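Long-range contacts in multidrug resistance protein (PDB 1YC9), which probably forms a trimeric outer-membrane exit duct for drug efflux, and may contribute to resistance to puromycin, acriflavine and tetraphenylarsonium chloride: residues A[54-59]-A[127-132]; A[76-81]-A[102-107]; A[166-171]-A[200-205]; A[254-259]-A[351-356]. The protein carries 1 engineered substitution. One frame throughout, in Å; residues are numbered along the deposited sequence.

Contact 1 (A[54-59]-A[127-132])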
loop_
_atom_site.group_PDB
_atom_site.type_symbol
_atom_site.label_atom_id
_atom_site.label_comp_id
_atom_site.label_asym_id
_atom_site.label_seq_id
_atom_site.Cartn_x
_atom_site.Cartn_y
_atom_site.Cartn_z
ATOM N N ALA A 54 18.132 0.269 10.427
ATOM C CA ALA A 54 17.418 0.950 11.510
ATOM C C ALA A 54 16.270 0.119 12.056
ATOM O O ALA A 54 16.095 0.012 13.273
ATOM C CB ALA A 54 16.918 2.298 11.044
ATOM N N ARG A 55 15.518 -0.501 11.153
ATOM C CA ARG A 55 14.412 -1.370 11.534
ATOM C C ARG A 55 14.865 -2.632 12.267
ATOM O O ARG A 55 14.117 -3.184 13.075
ATOM C CB ARG A 55 13.573 -1.740 10.309
ATOM C CG ARG A 55 12.827 -0.566 9.694
ATOM N N LEU A 56 16.083 -3.092 11.989
ATOM C CA LEU A 56 16.638 -4.212 12.728
ATOM C C LEU A 56 17.065 -3.722 14.115
ATOM O O LEU A 56 16.771 -4.353 15.117
ATOM C CB LEU A 56 17.801 -4.869 11.949
ATOM C CG LEU A 56 18.563 -5.939 12.728
ATOM C CD1 LEU A 56 17.613 -7.044 13.186
ATOM C CD2 LEU A 56 19.653 -6.491 11.825
ATOM N N LYS A 57 17.750 -2.587 14.186
ATOM C CA LYS A 57 18.178 -2.049 15.458
ATOM C C LYS A 57 16.966 -1.799 16.355
ATOM O O LYS A 57 17.022 -2.033 17.558
ATOM C CB LYS A 57 19.037 -0.793 15.273
ATOM C CG LYS A 57 19.556 -0.154 16.541
ATOM C CD LYS A 57 20.393 1.080 16.257
ATOM C CE LYS A 57 20.803 1.747 17.543
ATOM N NZ LYS A 57 21.763 2.860 17.364
ATOM N N GLY A 58 15.865 -1.379 15.762
ATOM C CA GLY A 58 14.629 -1.152 16.492
ATOM C C GLY A 58 14.164 -2.402 17.185
ATOM O O GLY A 58 13.816 -2.395 18.364
ATOM N N ALA A 59 14.123 -3.477 16.426
ATOM C CA ALA A 59 13.688 -4.766 16.964
ATOM C C ALA A 59 14.646 -5.236 18.080
ATOM O O ALA A 59 14.218 -5.864 19.047
ATOM C CB ALA A 59 13.634 -5.800 15.864
ATOM N N SER A 127 11.368 -13.804 19.325
ATOM C CA SER A 127 10.843 -14.342 18.097
ATOM C C SER A 127 10.620 -13.217 17.119
ATOM O O SER A 127 10.885 -13.385 15.936
ATOM C CB SER A 127 9.546 -15.126 18.354
ATOM O OG SER A 127 9.817 -16.221 19.174
ATOM N N GLU A 128 10.142 -12.069 17.595
ATOM C CA GLU A 128 10.026 -10.894 16.746
ATOM C C GLU A 128 11.362 -10.418 16.266
ATOM O O GLU A 128 11.531 -9.986 15.127
ATOM C CB GLU A 128 9.313 -9.716 17.446
ATOM C CG GLU A 128 7.834 -10.049 17.634
ATOM C CD GLU A 128 6.984 -10.001 16.356
ATOM O OE1 GLU A 128 7.520 -9.649 15.237
ATOM O OE2 GLU A 128 5.749 -10.329 16.490
ATOM N N LEU A 129 12.336 -10.517 17.137
ATOM C CA LEU A 129 13.680 -10.129 16.699
ATOM C C LEU A 129 14.184 -11.076 15.609
ATOM O O LEU A 129 14.795 -10.661 14.638
ATOM C CB LEU A 129 14.625 -10.089 17.894
ATOM C CG LEU A 129 16.102 -9.832 17.555
ATOM C CD1 LEU A 129 16.245 -8.518 16.803
ATOM C CD2 LEU A 129 16.948 -9.825 18.822
ATOM N N ALA A 130 13.962 -12.363 15.775
ATOM C CA ALA A 130 14.364 -13.315 14.741
ATOM C C ALA A 130 13.659 -13.042 13.431
ATOM O O ALA A 130 14.234 -13.174 12.349
ATOM C CB ALA A 130 14.142 -14.802 15.189
ATOM N N ALA A 131 12.401 -12.627 13.514
ATOM C CA ALA A 131 11.688 -12.240 12.323
ATOM C C ALA A 131 12.303 -10.978 11.718
ATOM O O ALA A 131 12.457 -10.898 10.483
ATOM C CB ALA A 131 10.196 -12.058 12.613
ATOM N N ALA A 132 12.664 -10.029 12.575
ATOM C CA ALA A 132 13.333 -8.809 12.111
ATOM C C ALA A 132 14.699 -9.070 11.443
ATOM O O ALA A 132 15.101 -8.407 10.448
ATOM C CB ALA A 132 13.457 -7.843 13.203
#
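Ala-59 and Ala-132 meet methyl to methyl. The CB atoms of Ala-59 and Ala-132 are 3.4 Å apart, tighter than usual van der Waals contact. Each CB is directed at the opposing helix. Two leucines flank this pair. Leu-129 brings one methyl alongside Ala-59, with its CD1 3.9 Å from the Ala-59 CB. Leu-56 lays its CD1 against the backbone carbonyl of Ala-132, 4.0 Å from that residue's C. Leu-56 CD1 and Leu-129 CD1 touch at 4.1 Å. Both leucines leave their helices to one side. The trans first torsion (172° at Leu-56, 174° at Leu-129) sets CG beside the carbonyl carbon, and CD1 then turns back toward the other helix. Segments 54-59 and 127-132 run antiparallel at 168°, with their axes 9.1 Å apart. They belong to helices 47-67 and 117-183, whose sides pack in the helical barrel that outer membrane factors such as TolC build below their beta-barrel. Leu-129 also packs on Gln-60 and Ala-63, and Leu-56 on Glu-133 and Ser-136. Behind segment 127-132, Glu-128 forms a salt bridge with Arg-268. Beyond segment 54-59, Lys-57 forms one with Glu-335 of the second subunit.

Contact 2 (A[76-81]-A[102-107])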
loop_
_atom_site.group_PDB
_atom_site.type_symbol
_atom_site.label_atom_id
_atom_site.label_comp_id
_atom_site.label_asym_id
_atom_site.label_seq_id
_atom_site.Cartn_x
_atom_site.Cartn_y
_atom_site.Cartn_z
ATOM N N LEU A 76 15.978 4.860 43.376
ATOM C CA LEU A 76 16.146 5.655 44.554
ATOM C C LEU A 76 15.020 6.685 44.549
ATOM O O LEU A 76 14.723 7.222 43.499
ATOM C CB LEU A 76 17.480 6.383 44.506
ATOM C CG LEU A 76 17.825 7.427 45.556
ATOM C CD1 LEU A 76 19.292 7.783 45.447
ATOM C CD2 LEU A 76 16.982 8.768 45.302
ATOM N N ALA A 77 14.413 6.864 45.700
ATOM C CA ALA A 77 13.293 7.783 45.902
ATOM C C ALA A 77 13.630 8.690 47.060
ATOM O O ALA A 77 14.196 8.277 48.046
ATOM C CB ALA A 77 12.087 7.034 46.180
ATOM N N ALA A 78 13.340 9.985 46.945
ATOM C CA ALA A 78 13.468 10.847 48.090
ATOM C C ALA A 78 12.358 11.883 47.997
ATOM O O ALA A 78 11.805 12.113 46.927
ATOM C CB ALA A 78 14.837 11.512 48.134
ATOM N N SER A 79 12.019 12.420 49.136
ATOM C CA SER A 79 10.921 13.420 49.252
ATOM C C SER A 79 11.142 14.291 50.439
ATOM O O SER A 79 11.805 13.944 51.412
ATOM C CB SER A 79 9.571 12.668 49.354
ATOM O OG SER A 79 9.443 12.083 50.627
ATOM N N ALA A 80 10.670 15.552 50.346
ATOM C CA ALA A 80 10.623 16.419 51.489
ATOM C C ALA A 80 9.269 17.093 51.379
ATOM O O ALA A 80 8.921 17.530 50.303
ATOM C CB ALA A 80 11.723 17.507 51.445
ATOM N N THR A 81 8.557 17.096 52.468
ATOM C CA THR A 81 7.162 17.506 52.497
ATOM C C THR A 81 6.897 18.342 53.689
ATOM O O THR A 81 7.239 17.998 54.780
ATOM C CB THR A 81 6.280 16.227 52.582
ATOM O OG1 THR A 81 6.612 15.361 51.503
ATOM C CG2 THR A 81 4.820 16.553 52.301
ATOM N N GLY A 102 10.828 14.074 55.790
ATOM C CA GLY A 102 11.626 13.730 54.673
ATOM C C GLY A 102 11.715 12.186 54.572
ATOM O O GLY A 102 11.482 11.482 55.587
ATOM N N THR A 103 11.986 11.751 53.373
ATOM C CA THR A 103 12.286 10.334 53.138
ATOM C C THR A 103 13.406 10.183 52.150
ATOM O O THR A 103 13.668 11.064 51.266
ATOM C CB THR A 103 11.071 9.568 52.612
ATOM O OG1 THR A 103 10.759 9.926 51.251
ATOM C CG2 THR A 103 9.848 9.788 53.385
ATOM N N LEU A 104 14.136 9.049 52.243
ATOM C CA LEU A 104 15.139 8.779 51.249
ATOM C C LEU A 104 15.274 7.234 51.315
ATOM O O LEU A 104 15.585 6.738 52.379
ATOM C CB LEU A 104 16.470 9.430 51.666
ATOM C CG LEU A 104 17.705 8.995 50.910
ATOM C CD1 LEU A 104 17.573 9.376 49.401
ATOM C CD2 LEU A 104 18.956 9.620 51.523
ATOM N N THR A 105 14.898 6.576 50.210
ATOM C CA THR A 105 14.817 5.113 50.178
ATOM C C THR A 105 15.364 4.547 48.883
ATOM O O THR A 105 15.376 5.182 47.800
ATOM C CB THR A 105 13.381 4.619 50.340
ATOM O OG1 THR A 105 12.575 5.131 49.261
ATOM C CG2 THR A 105 12.761 5.105 51.660
ATOM N N LEU A 106 15.826 3.298 49.019
ATOM C CA LEU A 106 16.159 2.454 47.905
ATOM C C LEU A 106 14.970 1.491 47.779
ATOM O O LEU A 106 14.569 0.922 48.768
ATOM C CB LEU A 106 17.451 1.697 48.260
ATOM C CG LEU A 106 18.002 0.750 47.206
ATOM C CD1 LEU A 106 18.303 1.445 45.935
ATOM C CD2 LEU A 106 19.281 0.114 47.784
ATOM N N ASN A 107 14.431 1.342 46.580
ATOM C CA ASN A 107 13.213 0.605 46.347
ATOM C C ASN A 107 13.556 -0.508 45.343
ATOM O O ASN A 107 14.348 -0.313 44.406
ATOM C CB ASN A 107 12.170 1.509 45.680
ATOM C CG ASN A 107 11.661 2.628 46.581
ATOM O OD1 ASN A 107 12.112 2.821 47.700
ATOM N ND2 ASN A 107 10.702 3.411 46.052
#
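Ser-79 and Thr-103 face each other across two antiparallel strands, and their hydroxyls are hydrogen-bonded, OG to OG1, at 2.6 Å. Both oxygens sit between the backbone N and the carbonyl carbon (chi1 74° and 71°), which brings the two oxygens together on the same side of the sheet. This is the tight part of the contact. Beneath the hydroxyls, Ser-79 N binds Thr-103 O at 3.0 Å, and Thr-103 N binds Ser-79 O at 2.9 Å. One hydrogen-bonded pair further on, the Ala-77 N bond to Thr-105 O (2.9 Å) is nearly straight, at 173°. Thr-105 N returns a bond to Ala-77 O at 2.8 Å. The other face is looser and apolar. Leu-104 CD1 lies 3.7 Å from Ala-78 CB and 4.2 Å from Leu-76 CD2. Leu-106 on that face touches an octyl glucoside molecule. On its other edge strand 98-111 is hydrogen-bonded to the antiparallel strand 286-298, and Leu-76 to Ser-79 pair with a strand of the second subunit. The four strands per chain thus join the shared trimeric beta-barrel of the outer membrane factors. The small hydroxyl-rich side chains on one face, and leucines with bound detergent on the other, are consistent with a wet barrel interior and a lipid-facing exterior.

Contact 3 (A[166-171]-A[200-205])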
loop_
_atom_site.group_PDB
_atom_site.type_symbol
_atom_site.label_atom_id
_atom_site.label_comp_id
_atom_site.label_asym_id
_atom_site.label_seq_id
_atom_site.Cartn_x
_atom_site.Cartn_y
_atom_site.Cartn_z
ATOM N N ALA A 166 20.144 0.283 -36.230
ATOM C CA ALA A 166 20.572 -0.463 -37.426
ATOM C C ALA A 166 19.474 -0.473 -38.472
ATOM O O ALA A 166 19.764 -0.265 -39.681
ATOM C CB ALA A 166 20.967 -1.882 -37.094
ATOM N N ALA A 167 18.225 -0.684 -38.050
ATOM C CA ALA A 167 17.123 -0.585 -38.971
ATOM C C ALA A 167 17.033 0.831 -39.576
ATOM O O ALA A 167 16.772 0.955 -40.782
ATOM C CB ALA A 167 15.794 -0.978 -38.347
ATOM N N LEU A 168 17.249 1.865 -38.756
ATOM C CA LEU A 168 17.198 3.253 -39.248
ATOM C C LEU A 168 18.203 3.462 -40.368
ATOM O O LEU A 168 17.892 4.186 -41.323
ATOM C CB LEU A 168 17.441 4.272 -38.135
ATOM C CG LEU A 168 17.398 5.751 -38.502
ATOM C CD1 LEU A 168 16.100 6.123 -39.173
ATOM C CD2 LEU A 168 17.712 6.591 -37.270
ATOM N N GLN A 169 19.397 2.878 -40.243
ATOM C CA GLN A 169 20.438 3.081 -41.259
ATOM C C GLN A 169 19.975 2.518 -42.584
ATOM O O GLN A 169 20.168 3.147 -43.651
ATOM C CB GLN A 169 21.771 2.473 -40.859
ATOM C CG GLN A 169 22.407 3.030 -39.601
ATOM C CD GLN A 169 22.168 4.507 -39.372
ATOM O OE1 GLN A 169 22.778 5.357 -40.043
ATOM N NE2 GLN A 169 21.303 4.832 -38.393
ATOM N N VAL A 170 19.299 1.378 -42.502
ATOM C CA VAL A 170 18.710 0.738 -43.644
ATOM C C VAL A 170 17.555 1.559 -44.258
ATOM O O VAL A 170 17.512 1.737 -45.496
ATOM C CB VAL A 170 18.263 -0.692 -43.283
ATOM C CG1 VAL A 170 17.445 -1.320 -44.410
ATOM C CG2 VAL A 170 19.513 -1.554 -42.975
ATOM N N ARG A 171 16.637 2.039 -43.417
ATOM C CA ARG A 171 15.535 2.875 -43.866
ATOM C C ARG A 171 16.005 4.113 -44.623
ATOM O O ARG A 171 15.368 4.488 -45.610
ATOM C CB ARG A 171 14.611 3.323 -42.706
ATOM C CG ARG A 171 14.000 2.194 -41.883
ATOM C CD ARG A 171 13.305 1.148 -42.672
ATOM N NE ARG A 171 12.868 -0.039 -41.929
ATOM C CZ ARG A 171 13.654 -1.071 -41.585
ATOM N NH1 ARG A 171 14.963 -1.088 -41.854
ATOM N NH2 ARG A 171 13.116 -2.116 -40.976
ATOM N N ALA A 200 11.222 8.269 -40.756
ATOM C CA ALA A 200 10.975 9.271 -39.744
ATOM C C ALA A 200 10.372 8.557 -38.508
ATOM O O ALA A 200 10.783 8.812 -37.384
ATOM C CB ALA A 200 10.049 10.352 -40.261
ATOM N N SER A 201 9.442 7.658 -38.763
ATOM C CA SER A 201 8.836 6.842 -37.725
ATOM C C SER A 201 9.832 5.970 -36.963
ATOM O O SER A 201 9.745 5.881 -35.733
ATOM C CB SER A 201 7.779 5.936 -38.325
ATOM O OG SER A 201 7.073 5.331 -37.283
ATOM N N VAL A 202 10.758 5.337 -37.682
ATOM C CA VAL A 202 11.799 4.520 -37.053
ATOM C C VAL A 202 12.717 5.390 -36.233
ATOM O O VAL A 202 13.049 5.036 -35.115
ATOM C CB VAL A 202 12.569 3.659 -38.078
ATOM C CG1 VAL A 202 13.685 2.888 -37.398
ATOM C CG2 VAL A 202 11.620 2.665 -38.697
ATOM N N GLU A 203 13.066 6.575 -36.741
ATOM C CA GLU A 203 13.857 7.493 -35.955
ATOM C C GLU A 203 13.115 7.998 -34.711
ATOM O O GLU A 203 13.725 8.154 -33.661
ATOM C CB GLU A 203 14.333 8.697 -36.766
ATOM C CG GLU A 203 15.475 9.377 -36.022
ATOM C CD GLU A 203 16.277 10.332 -36.883
ATOM O OE1 GLU A 203 16.178 10.263 -38.119
ATOM O OE2 GLU A 203 16.984 11.146 -36.297
ATOM N N ALA A 204 11.825 8.269 -34.841
ATOM C CA ALA A 204 11.018 8.652 -33.694
ATOM C C ALA A 204 11.019 7.563 -32.617
ATOM O O ALA A 204 11.176 7.866 -31.437
ATOM C CB ALA A 204 9.629 8.954 -34.103
ATOM N N GLU A 205 10.912 6.314 -33.045
ATOM C CA GLU A 205 11.039 5.164 -32.133
ATOM C C GLU A 205 12.388 5.119 -31.435
ATOM O O GLU A 205 12.459 4.943 -30.215
ATOM C CB GLU A 205 10.742 3.876 -32.890
ATOM C CG GLU A 205 10.593 2.644 -31.996
ATOM C CD GLU A 205 9.150 2.335 -31.593
ATOM O OE1 GLU A 205 8.208 3.063 -32.000
ATOM O OE2 GLU A 205 8.955 1.359 -30.838
#
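Leu-168 and Val-202 supply the purely apolar packing. Val-202 directs its CB at the opposing helix, and its CG1 lies against the backbone there, 3.9 Å from Leu-168 N and 4.1 Å from Leu-168 CB. The two valine branches divide the work: CG1 takes Leu-168, while Val-202 CG2 touches Arg-171 CG at 4.0 Å. These helices, 117-183 and 189-223, are consecutive and antiparallel, with a segment crossing angle of -160° and axes 9.3 Å apart. They form one of the helical hairpins of the periplasmic tunnel, as in TolC. A second kind of packing uses the aliphatic parts of charged residues. With CG trans to the backbone N (chi1 -179°), Leu-168 carries its two methyls across to Glu-203. Leu-168 CD2 meets Glu-203 CG at 3.8 Å, and Leu-168 CD1 meets Glu-203 CB at 3.9 Å. Arg-171 is bent at chi2 and crosses Val-202 at about a right angle. Its chain also packs on Val-198 and Ala-199. The charged ends have long, weak ion pairs outside the segments. Arg-171 NE makes one with Glu-405 of helix 398-433, and Glu-203 OE1 makes another with Lys-372 of the second subunit.

Contact 4 (A[254-259]-A[351-356]). Unlike the reference sequence in segment 351-356: His-354 (reference Tyr), Ile-356 (reference Val).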
loop_
_atom_site.group_PDB
_atom_site.type_symbol
_atom_site.label_atom_id
_atom_site.label_comp_id
_atom_site.label_asym_id
_atom_site.label_seq_id
_atom_site.Cartn_x
_atom_site.Cartn_y
_atom_site.Cartn_z
ATOM N N GLY A 254 10.879 -28.333 -0.858
ATOM C CA GLY A 254 12.181 -28.385 -0.206
ATOM C C GLY A 254 13.028 -27.178 -0.572
ATOM O O GLY A 254 13.980 -26.808 0.134
ATOM N N LEU A 255 12.621 -26.492 -1.631
ATOM C CA LEU A 255 13.396 -25.370 -2.123
ATOM C C LEU A 255 13.087 -24.008 -1.494
ATOM O O LEU A 255 13.427 -22.983 -2.049
ATOM C CB LEU A 255 13.419 -25.324 -3.645
ATOM C CG LEU A 255 12.147 -25.197 -4.466
ATOM C CD1 LEU A 255 12.432 -25.593 -5.896
ATOM C CD2 LEU A 255 10.992 -25.992 -3.913
ATOM N N LEU A 256 12.477 -24.016 -0.314
ATOM C CA LEU A 256 11.983 -22.776 0.316
ATOM C C LEU A 256 12.752 -22.261 1.527
ATOM O O LEU A 256 12.332 -21.270 2.140
ATOM C CB LEU A 256 10.526 -22.955 0.743
ATOM C CG LEU A 256 9.574 -23.415 -0.352
ATOM C CD1 LEU A 256 8.266 -23.913 0.265
ATOM C CD2 LEU A 256 9.334 -22.311 -1.370
ATOM N N GLY A 257 13.883 -22.888 1.862
ATOM C CA GLY A 257 14.581 -22.574 3.103
ATOM C C GLY A 257 15.433 -21.332 3.104
ATOM O O GLY A 257 15.888 -20.873 4.146
ATOM N N HIS A 258 15.701 -20.773 1.940
ATOM C CA HIS A 258 16.373 -19.480 1.929
ATOM C C HIS A 258 15.327 -18.336 1.832
ATOM O O HIS A 258 15.704 -17.180 1.633
ATOM C CB HIS A 258 17.432 -19.404 0.814
ATOM N N ARG A 259 14.030 -18.636 1.982
ATOM C CA ARG A 259 13.039 -17.560 1.901
ATOM C C ARG A 259 12.952 -16.914 3.277
ATOM O O ARG A 259 12.360 -17.490 4.220
ATOM C CB ARG A 259 11.662 -18.058 1.498
ATOM C CG ARG A 259 11.582 -18.677 0.120
ATOM C CD ARG A 259 11.297 -17.718 -0.958
ATOM N NE ARG A 259 10.146 -16.811 -0.754
ATOM C CZ ARG A 259 9.413 -16.310 -1.746
ATOM N NH1 ARG A 259 9.604 -16.740 -2.981
ATOM N NH2 ARG A 259 8.423 -15.480 -1.496
ATOM N N GLN A 351 2.267 -18.250 -1.663
ATOM C CA GLN A 351 2.810 -17.268 -2.552
ATOM C C GLN A 351 4.233 -17.615 -3.012
ATOM O O GLN A 351 4.563 -17.346 -4.171
ATOM C CB GLN A 351 2.836 -15.900 -1.914
ATOM C CG GLN A 351 3.146 -14.750 -2.915
ATOM C CD GLN A 351 2.486 -14.828 -4.361
ATOM O OE1 GLN A 351 1.334 -15.420 -4.629
ATOM N NE2 GLN A 351 3.218 -14.197 -5.314
ATOM N N ALA A 352 5.041 -18.203 -2.135
ATOM C CA ALA A 352 6.412 -18.564 -2.502
ATOM C C ALA A 352 6.398 -19.712 -3.512
ATOM O O ALA A 352 7.141 -19.689 -4.483
ATOM C CB ALA A 352 7.185 -18.961 -1.290
ATOM N N LEU A 353 5.522 -20.685 -3.294
ATOM C CA LEU A 353 5.369 -21.787 -4.212
ATOM C C LEU A 353 4.851 -21.294 -5.588
ATOM O O LEU A 353 5.229 -21.833 -6.621
ATOM C CB LEU A 353 4.446 -22.871 -3.640
ATOM C CG LEU A 353 4.971 -23.702 -2.444
ATOM C CD1 LEU A 353 3.898 -24.586 -1.861
ATOM C CD2 LEU A 353 6.185 -24.556 -2.814
ATOM N N HIS A 354 3.995 -20.267 -5.591
ATOM C CA HIS A 354 3.426 -19.705 -6.812
ATOM C C HIS A 354 4.588 -19.055 -7.583
ATOM O O HIS A 354 4.697 -19.204 -8.804
ATOM C CB HIS A 354 2.380 -18.676 -6.405
ATOM C CG HIS A 354 1.793 -17.849 -7.507
ATOM N ND1 HIS A 354 1.175 -16.640 -7.251
ATOM C CD2 HIS A 354 1.665 -18.057 -8.844
ATOM C CE1 HIS A 354 0.693 -16.144 -8.380
ATOM N NE2 HIS A 354 0.988 -16.979 -9.360
ATOM N N GLU A 355 5.406 -18.309 -6.863
ATOM C CA GLU A 355 6.500 -17.565 -7.475
ATOM C C GLU A 355 7.505 -18.511 -8.128
ATOM O O GLU A 355 7.899 -18.321 -9.308
ATOM C CB GLU A 355 7.189 -16.683 -6.471
ATOM C CG GLU A 355 6.420 -15.397 -6.213
ATOM C CD GLU A 355 6.890 -14.646 -4.973
ATOM O OE1 GLU A 355 8.025 -14.893 -4.505
ATOM O OE2 GLU A 355 6.117 -13.765 -4.515
ATOM N N ILE A 356 7.837 -19.566 -7.393
ATOM C CA ILE A 356 8.729 -20.611 -7.932
ATOM C C ILE A 356 8.095 -21.366 -9.084
ATOM O O ILE A 356 8.761 -21.586 -10.099
ATOM C CB ILE A 356 9.161 -21.615 -6.845
ATOM C CG1 ILE A 356 9.985 -20.865 -5.821
ATOM C CG2 ILE A 356 10.075 -22.732 -7.475
ATOM C CD1 ILE A 356 9.992 -21.484 -4.438
#
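Arg-259 reaches from the end of a type I beta turn, Leu-256 to Arg-259, and grips Glu-355 on helix 326-391. It is the N-cap residue of helix 260-281, so the contact joins the start of that helix to one of the two long helices of the outer membrane factor fold. NH1 and NH2 of Arg-259 approach end-on and both donate to one oxygen, Glu-355 OE1, at 2.9 Å and 3.1 Å. They come from the same face of the carboxylate, with OE1 near the guanidinium plane. NH1 and NH2 each have a further partner: NH1 donates to Ala-432 O, and NH2 forms a salt bridge with Asp-261. The other oxygen of the carboxylate, Glu-355 OE2, accepts from Gln-351 NE2 at 3.0 Å. Gln-351 OE1 in turn accepts from ND1 of His-354, a tyrosine in the reference sequence, at 2.9 Å. These bonds probably hold the carboxylate in place. The turn itself is closed by Arg-259 N bonding to Leu-256 O. Beside this polar group, Leu-256 fits its CD1 against Leu-353 CD2 at 3.8 Å, and Leu-255 CD1 touches Ile-356 CG2. The guanidinium has the methyl of Ala-352 over the centre of one face, with CB 3.5 Å from Arg-259 CZ.

The four contacts are spread along the length of one elongated subunit and share no atoms. Contact 2, in the beta-barrel, and contact 3, far down the helical tunnel, lie on opposite sides of the chain centre, with centres 88 Å apart. Contacts 1 and 4 lie between them, their centres 22 Å apart and their nearest atoms about 9 Å apart. Contacts 1 and 3 share helix 117-183, yet their centres are 54 Å apart. Along the chain, contact 2 is nested within the loop that contact 1 closes, their centres about 39 Å apart. Contacts 1, 2 and 3 also touch the second subunit. A bound mercury ion lies about 9 Å from the Leu-56 side chain of contact 1.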